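K5 lyase (Enterobacteria phage k1-5, PDB 2X3H) probably cleaves the K5 capsular polysaccharide (heparosan) of its bacterial host by an elimination reaction, as a trimeric phage tail-spike lyase built on a parallel beta-helix. Local coordinates at residues A[204-209]-A[234-239]; A[209-214]-A[260-265]; A[285-290]-A[310-315]. All coordinates share one frame; numbering follows the deposited sequence.

The three contacts lie along one side of the right-handed parallel beta-helix, where the chain leaves its strands and turns through loops. Interactions 1 and 2 have centres about 6 Å apart and share Tyr209. Their segments alternate along the chain, and Tyr236 O accepts from Gln262 N at 2.9 Å. Interaction 3 lies further along the axis, its centre about 11 Å from that of interaction 2 and about 13 Å from that of interaction 1. Lys289 N gives a hydrogen bond of 2.9 Å to Cys261 O. Lys289 also forms a cation-pi contact with Tyr209, tying all three together.

Interaction 1. Residues A[204-209]-A[234-239]; sequences GSYSGY and KNYPQF
Lys234 O accepts the backbone N-H of Tyr206 at 2.9 Å, with an N-H...O angle of 165°. On the other side of the bridge, Lys234 N donates to Gly204 O, also at 2.9 Å. These two bonds make a parallel bridge between Ser205 and Lys234, joining strands 198-206 and 227-234. Beyond it the chain turns into loops and aromatic side chains take over.

Tyr206 has the largest share of the buried surface. Its CB sits over the centre of the Tyr236 ring, 3.7 Å from the centroid, in a CH-pi contact. The CG of Tyr206 is anti to the backbone N (chi1 -171°), which carries the ring past Tyr236 to Pro237. There Pro237 CD lies over one face of the Tyr206 ring, 3.9 Å from its centroid, in a second CH-pi contact. The two tyrosine rings meet obliquely, with planes at 36°.

The Tyr236 ring has its edge against the backbone of Gly204, with OH 3.3 Å from Gly204 CA. Tyr209 brings its ring edge to Asn235 O and Tyr236 O. Asn235 O is buried here and has no polar partner in the model.

The polar ends find partners beyond the two segments. Tyr206 OH bonds to Gly180 O and Tyr236 OH to Ser184 OG, while Lys234 NZ forms a salt bridge with Asp195 of the second subunit. Backbone bonds thus set the register of neighbouring coils, ring faces fill the corner after it, and the hydroxyls tie that corner to the preceding coil.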
loop_
_atom_site.group_PDB
_atom_site.type_symbol
_atom_site.label_atom_id
_atom_site.label_comp_id
_atom_site.label_asym_id
_atom_site.label_seq_id
_atom_site.Cartn_x
_atom_site.Cartn_y
_atom_site.Cartn_z
ATOM N N GLY A 204 -15.676 17.712 10.480
ATOM C CA GLY A 204 -15.484 19.157 10.648
ATOM C C GLY A 204 -16.033 19.873 9.433
ATOM O O GLY A 204 -15.791 19.443 8.303
ATOM N N SER A 205 -16.787 20.950 9.660
ATOM C CA SER A 205 -17.320 21.762 8.574
ATOM C C SER A 205 -16.953 23.235 8.772
ATOM O O SER A 205 -17.482 23.896 9.670
ATOM C CB SER A 205 -18.837 21.611 8.497
ATOM O OG SER A 205 -19.359 22.353 7.403
ATOM N N TYR A 206 -16.044 23.720 7.943
ATOM C CA TYR A 206 -15.530 25.079 8.053
ATOM C C TYR A 206 -16.262 25.993 7.070
ATOM O O TYR A 206 -16.707 25.543 6.015
ATOM C CB TYR A 206 -14.028 25.069 7.754
ATOM C CG TYR A 206 -13.287 26.359 8.036
ATOM C CD1 TYR A 206 -13.054 27.284 7.020
ATOM C CD2 TYR A 206 -12.782 26.635 9.306
ATOM C CE1 TYR A 206 -12.368 28.465 7.257
ATOM C CE2 TYR A 206 -12.096 27.808 9.559
ATOM C CZ TYR A 206 -11.884 28.721 8.525
ATOM O OH TYR A 206 -11.189 29.895 8.764
ATOM N N SER A 207 -16.398 27.271 7.426
ATOM C CA SER A 207 -16.872 28.268 6.456
ATOM C C SER A 207 -16.040 29.545 6.534
ATOM O O SER A 207 -15.404 29.822 7.557
ATOM C CB SER A 207 -18.374 28.559 6.602
ATOM O OG SER A 207 -18.647 29.293 7.782
ATOM N N GLY A 208 -16.020 30.299 5.435
ATOM C CA GLY A 208 -15.165 31.475 5.334
ATOM C C GLY A 208 -13.743 31.133 4.911
ATOM O O GLY A 208 -12.781 31.761 5.351
ATOM N N TYR A 209 -13.617 30.136 4.044
ATOM C CA TYR A 209 -12.323 29.761 3.497
ATOM C C TYR A 209 -11.600 30.973 2.905
ATOM O O TYR A 209 -12.208 31.809 2.231
ATOM C CB TYR A 209 -12.505 28.710 2.391
ATOM C CG TYR A 209 -11.210 28.323 1.720
ATOM C CD1 TYR A 209 -10.677 29.089 0.686
ATOM C CD2 TYR A 209 -10.519 27.189 2.120
ATOM C CE1 TYR A 209 -9.469 28.742 0.079
ATOM C CE2 TYR A 209 -9.319 26.825 1.524
ATOM C CZ TYR A 209 -8.803 27.598 0.508
ATOM O OH TYR A 209 -7.614 27.221 -0.069
ATOM N N LYS A 234 -14.376 19.451 5.757
ATOM C CA LYS A 234 -14.826 20.234 4.613
ATOM C C LYS A 234 -14.430 21.705 4.696
ATOM O O LYS A 234 -14.695 22.374 5.701
ATOM C CB LYS A 234 -16.338 20.090 4.447
ATOM C CG LYS A 234 -16.701 18.668 4.053
ATOM C CD LYS A 234 -18.178 18.427 3.966
ATOM C CE LYS A 234 -18.410 17.041 3.353
ATOM N NZ LYS A 234 -19.772 16.558 3.640
ATOM N N ASN A 235 -13.784 22.185 3.635
ATOM C CA ASN A 235 -13.520 23.605 3.416
ATOM C C ASN A 235 -12.489 24.244 4.333
ATOM O O ASN A 235 -12.456 25.468 4.454
ATOM C CB ASN A 235 -14.802 24.439 3.515
ATOM C CG ASN A 235 -15.928 23.902 2.669
ATOM O OD1 ASN A 235 -17.009 23.620 3.186
ATOM N ND2 ASN A 235 -15.704 23.796 1.371
ATOM N N TYR A 236 -11.642 23.446 4.965
ATOM C CA TYR A 236 -10.606 24.034 5.821
ATOM C C TYR A 236 -9.455 24.627 5.012
ATOM O O TYR A 236 -9.126 24.132 3.930
ATOM C CB TYR A 236 -10.056 23.015 6.817
ATOM C CG TYR A 236 -10.977 22.693 7.982
ATOM C CD1 TYR A 236 -11.995 21.760 7.848
ATOM C CD2 TYR A 236 -10.805 23.295 9.230
ATOM C CE1 TYR A 236 -12.821 21.439 8.906
ATOM C CE2 TYR A 236 -11.640 22.979 10.308
ATOM C CZ TYR A 236 -12.641 22.051 10.137
ATOM O OH TYR A 236 -13.458 21.698 11.171
ATOM N N PRO A 237 -8.841 25.708 5.529
ATOM C CA PRO A 237 -7.751 26.359 4.809
ATOM C C PRO A 237 -6.355 25.763 5.050
ATOM O O PRO A 237 -6.164 24.570 4.815
ATOM C CB PRO A 237 -7.860 27.824 5.269
ATOM C CG PRO A 237 -8.385 27.720 6.655
ATOM C CD PRO A 237 -9.206 26.453 6.753
ATOM N N GLN A 238 -5.393 26.572 5.509
ATOM C CA GLN A 238 -3.979 26.169 5.446
ATOM C C GLN A 238 -3.677 24.791 6.026
ATOM O O GLN A 238 -2.951 23.992 5.418
ATOM C CB GLN A 238 -3.095 27.189 6.160
ATOM C CG GLN A 238 -1.635 26.791 6.240
ATOM C CD GLN A 238 -0.857 27.089 4.982
ATOM O OE1 GLN A 238 0.315 27.473 5.048
ATOM N NE2 GLN A 238 -1.488 26.905 3.829
ATOM N N PHE A 239 -4.201 24.516 7.213
ATOM C CA PHE A 239 -3.799 23.293 7.913
ATOM C C PHE A 239 -4.692 22.087 7.668
ATOM O O PHE A 239 -4.470 21.003 8.220
ATOM C CB PHE A 239 -3.496 23.586 9.380
ATOM C CG PHE A 239 -2.441 24.637 9.538
ATOM C CD1 PHE A 239 -1.135 24.362 9.181
ATOM C CD2 PHE A 239 -2.761 25.912 9.962
ATOM C CE1 PHE A 239 -0.154 25.314 9.279
ATOM C CE2 PHE A 239 -1.774 26.881 10.069
ATOM C CZ PHE A 239 -0.466 26.573 9.728
#

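Interaction 2. Residues A[209-214]-A[260-265]; sequences YATNKA and DCQHVT
Gln262 reaches across to the loop at Asn212 and grips it with both ends of its amide. Its OE1 accepts the backbone N-H of Asn212 at 2.8 Å, with an N-H...O angle of 161°. Its NE2 donates to Asn212 OD1 at 3.0 Å. That oxygen lies in the amide plane of Gln262, but the donor stands above the carbonyl plane of Asn212. The two amides are not coplanar; their planes are 44° apart. A chi1 of -171° turns the extended Gln262 chain away from its own N and out to the turn. The paired bonds fix the rotation of its amide.

Tyr209 packs against the base of the same chain. Its OH lies 3.3 Å from Gln262 CB and 3.5 Å from Gln262 CG. The ring edge faces Gln262 N, and the two side chains cross at about a right angle.

Asn212 lies within a type II beta turn from Ala210 to Lys213, closed by Lys213 N to Ala210 O at 3.1 Å. The Gln262 amide thus holds both the backbone and the side chain of Asn212.

The turn lies between strands 198-206 and 215-216, while Gln262 lies between strands 252-259 and 266-268. Gln238, from the loop between strands 227-234 and 242-245, touches both Asn212 and Gln262.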
loop_
_atom_site.group_PDB
_atom_site.type_symbol
_atom_site.label_atom_id
_atom_site.label_comp_id
_atom_site.label_asym_id
_atom_site.label_seq_id
_atom_site.Cartn_x
_atom_site.Cartn_y
_atom_site.Cartn_z
ATOM N N TYR A 209 -13.617 30.136 4.044
ATOM C CA TYR A 209 -12.323 29.761 3.497
ATOM C C TYR A 209 -11.600 30.973 2.905
ATOM O O TYR A 209 -12.208 31.809 2.231
ATOM C CB TYR A 209 -12.505 28.710 2.391
ATOM C CG TYR A 209 -11.210 28.323 1.720
ATOM C CD1 TYR A 209 -10.677 29.089 0.686
ATOM C CD2 TYR A 209 -10.519 27.189 2.120
ATOM C CE1 TYR A 209 -9.469 28.742 0.079
ATOM C CE2 TYR A 209 -9.319 26.825 1.524
ATOM C CZ TYR A 209 -8.803 27.598 0.508
ATOM O OH TYR A 209 -7.614 27.221 -0.069
ATOM N N ALA A 210 -10.306 31.065 3.174
ATOM C CA ALA A 210 -9.433 31.996 2.468
ATOM C C ALA A 210 -8.059 31.361 2.387
ATOM O O ALA A 210 -7.625 30.695 3.339
ATOM C CB ALA A 210 -9.354 33.346 3.194
ATOM N N THR A 211 -7.397 31.541 1.248
ATOM C CA THR A 211 -6.042 31.028 1.039
ATOM C C THR A 211 -5.112 31.420 2.184
ATOM O O THR A 211 -5.044 32.598 2.561
ATOM C CB THR A 211 -5.435 31.533 -0.297
ATOM O OG1 THR A 211 -6.381 31.361 -1.361
ATOM C CG2 THR A 211 -4.153 30.768 -0.625
ATOM N N ASN A 212 -4.420 30.422 2.734
ATOM C CA ASN A 212 -3.391 30.595 3.764
ATOM C C ASN A 212 -3.933 30.964 5.145
ATOM O O ASN A 212 -3.151 31.248 6.061
ATOM C CB ASN A 212 -2.307 31.604 3.337
ATOM C CG ASN A 212 -1.558 31.181 2.079
ATOM O OD1 ASN A 212 -1.360 29.994 1.820
ATOM N ND2 ASN A 212 -1.126 32.168 1.289
ATOM N N LYS A 213 -5.255 30.962 5.320
ATOM C CA LYS A 213 -5.800 31.268 6.641
ATOM C C LYS A 213 -5.390 30.174 7.636
ATOM O O LYS A 213 -5.432 28.985 7.307
ATOM C CB LYS A 213 -7.324 31.452 6.607
ATOM C CG LYS A 213 -7.825 32.216 7.825
ATOM C CD LYS A 213 -9.329 32.146 8.037
ATOM C CE LYS A 213 -10.122 32.694 6.891
ATOM N NZ LYS A 213 -11.544 32.931 7.322
ATOM N N ALA A 214 -4.983 30.586 8.835
ATOM C CA ALA A 214 -4.402 29.691 9.845
ATOM C C ALA A 214 -5.447 28.907 10.629
ATOM O O ALA A 214 -5.713 29.193 11.809
ATOM C CB ALA A 214 -3.511 30.490 10.812
ATOM N N ASP A 260 -12.565 20.218 -0.659
ATOM C CA ASP A 260 -12.370 21.663 -0.869
ATOM C C ASP A 260 -11.495 22.354 0.198
ATOM O O ASP A 260 -11.697 23.531 0.526
ATOM C CB ASP A 260 -13.734 22.358 -0.997
ATOM C CG ASP A 260 -14.647 21.657 -2.008
ATOM O OD1 ASP A 260 -14.301 21.645 -3.204
ATOM O OD2 ASP A 260 -15.696 21.116 -1.606
ATOM N N CYS A 261 -10.520 21.614 0.723
ATOM C CA CYS A 261 -9.531 22.144 1.664
ATOM C C CYS A 261 -8.315 22.691 0.922
ATOM O O CYS A 261 -8.076 22.306 -0.222
ATOM C CB CYS A 261 -9.055 21.036 2.598
ATOM S SG CYS A 261 -10.348 20.314 3.633
ATOM N N GLN A 262 -7.507 23.533 1.562
ATOM C CA GLN A 262 -6.309 24.023 0.863
ATOM C C GLN A 262 -5.321 22.874 0.666
ATOM O O GLN A 262 -4.798 22.672 -0.430
ATOM C CB GLN A 262 -5.632 25.182 1.595
ATOM C CG GLN A 262 -4.527 25.841 0.777
ATOM C CD GLN A 262 -3.969 27.089 1.439
ATOM O OE1 GLN A 262 -4.604 27.666 2.323
ATOM N NE2 GLN A 262 -2.769 27.510 1.017
ATOM N N HIS A 263 -5.088 22.144 1.761
ATOM C CA HIS A 263 -4.266 20.932 1.808
ATOM C C HIS A 263 -5.099 19.922 2.601
ATOM O O HIS A 263 -5.945 20.325 3.417
ATOM C CB HIS A 263 -2.968 21.174 2.591
ATOM C CG HIS A 263 -2.237 22.440 2.232
ATOM N ND1 HIS A 263 -1.546 22.604 1.049
ATOM C CD2 HIS A 263 -2.040 23.579 2.940
ATOM C CE1 HIS A 263 -0.973 23.794 1.033
ATOM N NE2 HIS A 263 -1.263 24.408 2.167
ATOM N N VAL A 264 -4.909 18.623 2.357
ATOM C CA VAL A 264 -5.650 17.631 3.138
ATOM C C VAL A 264 -4.900 17.169 4.390
ATOM O O VAL A 264 -5.424 17.306 5.494
ATOM C CB VAL A 264 -6.167 16.446 2.283
ATOM C CG1 VAL A 264 -6.970 15.470 3.160
ATOM C CG2 VAL A 264 -7.049 16.982 1.189
ATOM N N THR A 265 -3.688 16.630 4.220
ATOM C CA THR A 265 -2.797 16.411 5.368
ATOM C C THR A 265 -1.586 17.331 5.257
ATOM O O THR A 265 -1.110 17.633 4.151
ATOM C CB THR A 265 -2.359 14.943 5.525
ATOM O OG1 THR A 265 -1.486 14.574 4.457
ATOM C CG2 THR A 265 -3.567 14.016 5.549
#

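Interaction 3. Residues A[285-290]-A[310-315]; sequences ANNPKY and YSTSDA
Past the end of strand 279-286, the chain runs beside a type I beta turn from Tyr310 to Ser313, with Asn287 CA 4.7 Å from Tyr310 CA and Lys289 CA 4.4 Å from Ala315 CA. Asn287 points its OD1 into the turn and accepts from Thr312 N, although the place of this oxygen is less sure and the bond doubtful. Its ND2 has two acceptors: it donates straight to Asn286 OD1 at 2.9 Å and also bonds to Asp309 OD2.

Ser313 OG donates to Pro288 O at 2.8 Å. The same hydroxyl accepts from Ala315 N at 3.0 Å, forming an ST turn. A chi1 of 175° points OG at Pro288 O while keeping it within reach of Ala315 N. In the parallel beta-helix these loops follow strands 279-286 and 302-309 of successive coils, so the contact continues the coil stacking beyond the strands.

Pro288 lays CD over one face of the Tyr310 ring, offset toward its rim, and puts CG 3.7 Å from Tyr310 CZ. The Tyr310 hydroxyl bonds to His319 O. Lys289 bends at chi2 and chi4 to bring NZ to Asp314 OD1, a salt bridge at 3.3 Å whose hydrogen bond is weak.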
loop_
_atom_site.group_PDB
_atom_site.type_symbol
_atom_site.label_atom_id
_atom_site.label_comp_id
_atom_site.label_asym_id
_atom_site.label_seq_id
_atom_site.Cartn_x
_atom_site.Cartn_y
_atom_site.Cartn_z
ATOM N N ALA A 285 -8.336 13.244 -1.318
ATOM C CA ALA A 285 -8.307 14.682 -1.535
ATOM C C ALA A 285 -9.304 15.043 -2.622
ATOM O O ALA A 285 -9.003 14.973 -3.815
ATOM C CB ALA A 285 -6.893 15.141 -1.905
ATOM N N ASN A 286 -10.511 15.390 -2.187
ATOM C CA ASN A 286 -11.573 15.797 -3.078
ATOM C C ASN A 286 -11.384 17.279 -3.372
ATOM O O ASN A 286 -11.832 18.138 -2.607
ATOM C CB ASN A 286 -12.923 15.506 -2.405
ATOM C CG ASN A 286 -14.109 16.091 -3.158
ATOM O OD1 ASN A 286 -13.955 16.684 -4.228
ATOM N ND2 ASN A 286 -15.310 15.931 -2.586
ATOM N N ASN A 287 -10.680 17.575 -4.463
ATOM C CA ASN A 287 -10.540 18.941 -4.962
ATOM C C ASN A 287 -9.954 19.954 -3.976
ATOM O O ASN A 287 -10.566 20.979 -3.649
ATOM C CB ASN A 287 -11.858 19.405 -5.592
ATOM C CG ASN A 287 -12.134 18.668 -6.875
ATOM O OD1 ASN A 287 -11.642 19.068 -7.927
ATOM N ND2 ASN A 287 -12.813 17.520 -6.784
ATOM N N PRO A 288 -8.717 19.697 -3.553
ATOM C CA PRO A 288 -8.056 20.666 -2.709
ATOM C C PRO A 288 -7.665 21.857 -3.574
ATOM O O PRO A 288 -7.767 21.802 -4.817
ATOM C CB PRO A 288 -6.813 19.912 -2.229
ATOM C CG PRO A 288 -6.484 18.980 -3.371
ATOM C CD PRO A 288 -7.842 18.564 -3.924
ATOM N N LYS A 289 -7.213 22.927 -2.931
ATOM C CA LYS A 289 -6.871 24.149 -3.651
ATOM C C LYS A 289 -5.372 24.314 -3.874
ATOM O O LYS A 289 -4.957 25.223 -4.591
ATOM C CB LYS A 289 -7.425 25.380 -2.932
ATOM C CG LYS A 289 -8.905 25.643 -3.181
ATOM C CD LYS A 289 -9.793 24.864 -2.243
ATOM C CE LYS A 289 -11.125 25.575 -2.037
ATOM N NZ LYS A 289 -11.774 25.973 -3.314
ATOM N N TYR A 290 -4.559 23.441 -3.273
ATOM C CA TYR A 290 -3.108 23.510 -3.485
ATOM C C TYR A 290 -2.420 22.158 -3.540
ATOM O O TYR A 290 -1.687 21.881 -4.485
ATOM C CB TYR A 290 -2.434 24.397 -2.431
ATOM C CG TYR A 290 -0.978 24.674 -2.750
ATOM C CD1 TYR A 290 -0.618 25.708 -3.606
ATOM C CD2 TYR A 290 0.040 23.871 -2.228
ATOM C CE1 TYR A 290 0.714 25.956 -3.913
ATOM C CE2 TYR A 290 1.370 24.116 -2.519
ATOM C CZ TYR A 290 1.704 25.162 -3.366
ATOM O OH TYR A 290 3.027 25.426 -3.668
ATOM N N TYR A 310 -8.725 17.053 -9.125
ATOM C CA TYR A 310 -8.811 18.514 -9.270
ATOM C C TYR A 310 -9.913 18.965 -10.253
ATOM O O TYR A 310 -9.997 20.153 -10.576
ATOM C CB TYR A 310 -7.458 19.077 -9.738
ATOM C CG TYR A 310 -6.460 19.248 -8.608
ATOM C CD1 TYR A 310 -6.500 20.365 -7.790
ATOM C CD2 TYR A 310 -5.499 18.276 -8.339
ATOM C CE1 TYR A 310 -5.604 20.526 -6.742
ATOM C CE2 TYR A 310 -4.596 18.432 -7.306
ATOM C CZ TYR A 310 -4.658 19.558 -6.497
ATOM O OH TYR A 310 -3.772 19.748 -5.445
ATOM N N SER A 311 -10.732 18.028 -10.723
ATOM C CA SER A 311 -11.699 18.309 -11.809
ATOM C C SER A 311 -12.666 19.457 -11.529
ATOM O O SER A 311 -13.167 20.077 -12.470
ATOM C CB SER A 311 -12.492 17.056 -12.176
ATOM O OG SER A 311 -13.356 16.685 -11.124
ATOM N N THR A 312 -12.941 19.744 -10.258
ATOM C CA THR A 312 -13.863 20.850 -9.938
ATOM C C THR A 312 -13.210 21.938 -9.077
ATOM O O THR A 312 -13.909 22.751 -8.449
ATOM C CB THR A 312 -15.141 20.359 -9.232
ATOM O OG1 THR A 312 -14.815 19.802 -7.957
ATOM C CG2 THR A 312 -15.867 19.333 -10.095
ATOM N N SER A 313 -11.880 21.932 -9.030
ATOM C CA SER A 313 -11.122 22.844 -8.164
ATOM C C SER A 313 -10.726 24.146 -8.842
ATOM O O SER A 313 -10.408 24.158 -10.035
ATOM C CB SER A 313 -9.841 22.170 -7.689
ATOM O OG SER A 313 -9.059 23.096 -6.954
ATOM N N ASP A 314 -10.711 25.237 -8.075
ATOM C CA ASP A 314 -10.221 26.512 -8.591
ATOM C C ASP A 314 -8.717 26.729 -8.353
ATOM O O ASP A 314 -8.200 27.826 -8.575
ATOM C CB ASP A 314 -11.055 27.702 -8.070
ATOM C CG ASP A 314 -10.999 27.866 -6.554
ATOM O OD1 ASP A 314 -10.184 27.188 -5.887
ATOM O OD2 ASP A 314 -11.778 28.697 -6.016
ATOM N N ALA A 315 -8.013 25.672 -7.944
ATOM C CA ALA A 315 -6.564 25.723 -7.801
ATOM C C ALA A 315 -5.915 26.296 -9.059
ATOM O O ALA A 315 -6.264 25.906 -10.172
ATOM C CB ALA A 315 -6.024 24.312 -7.552
#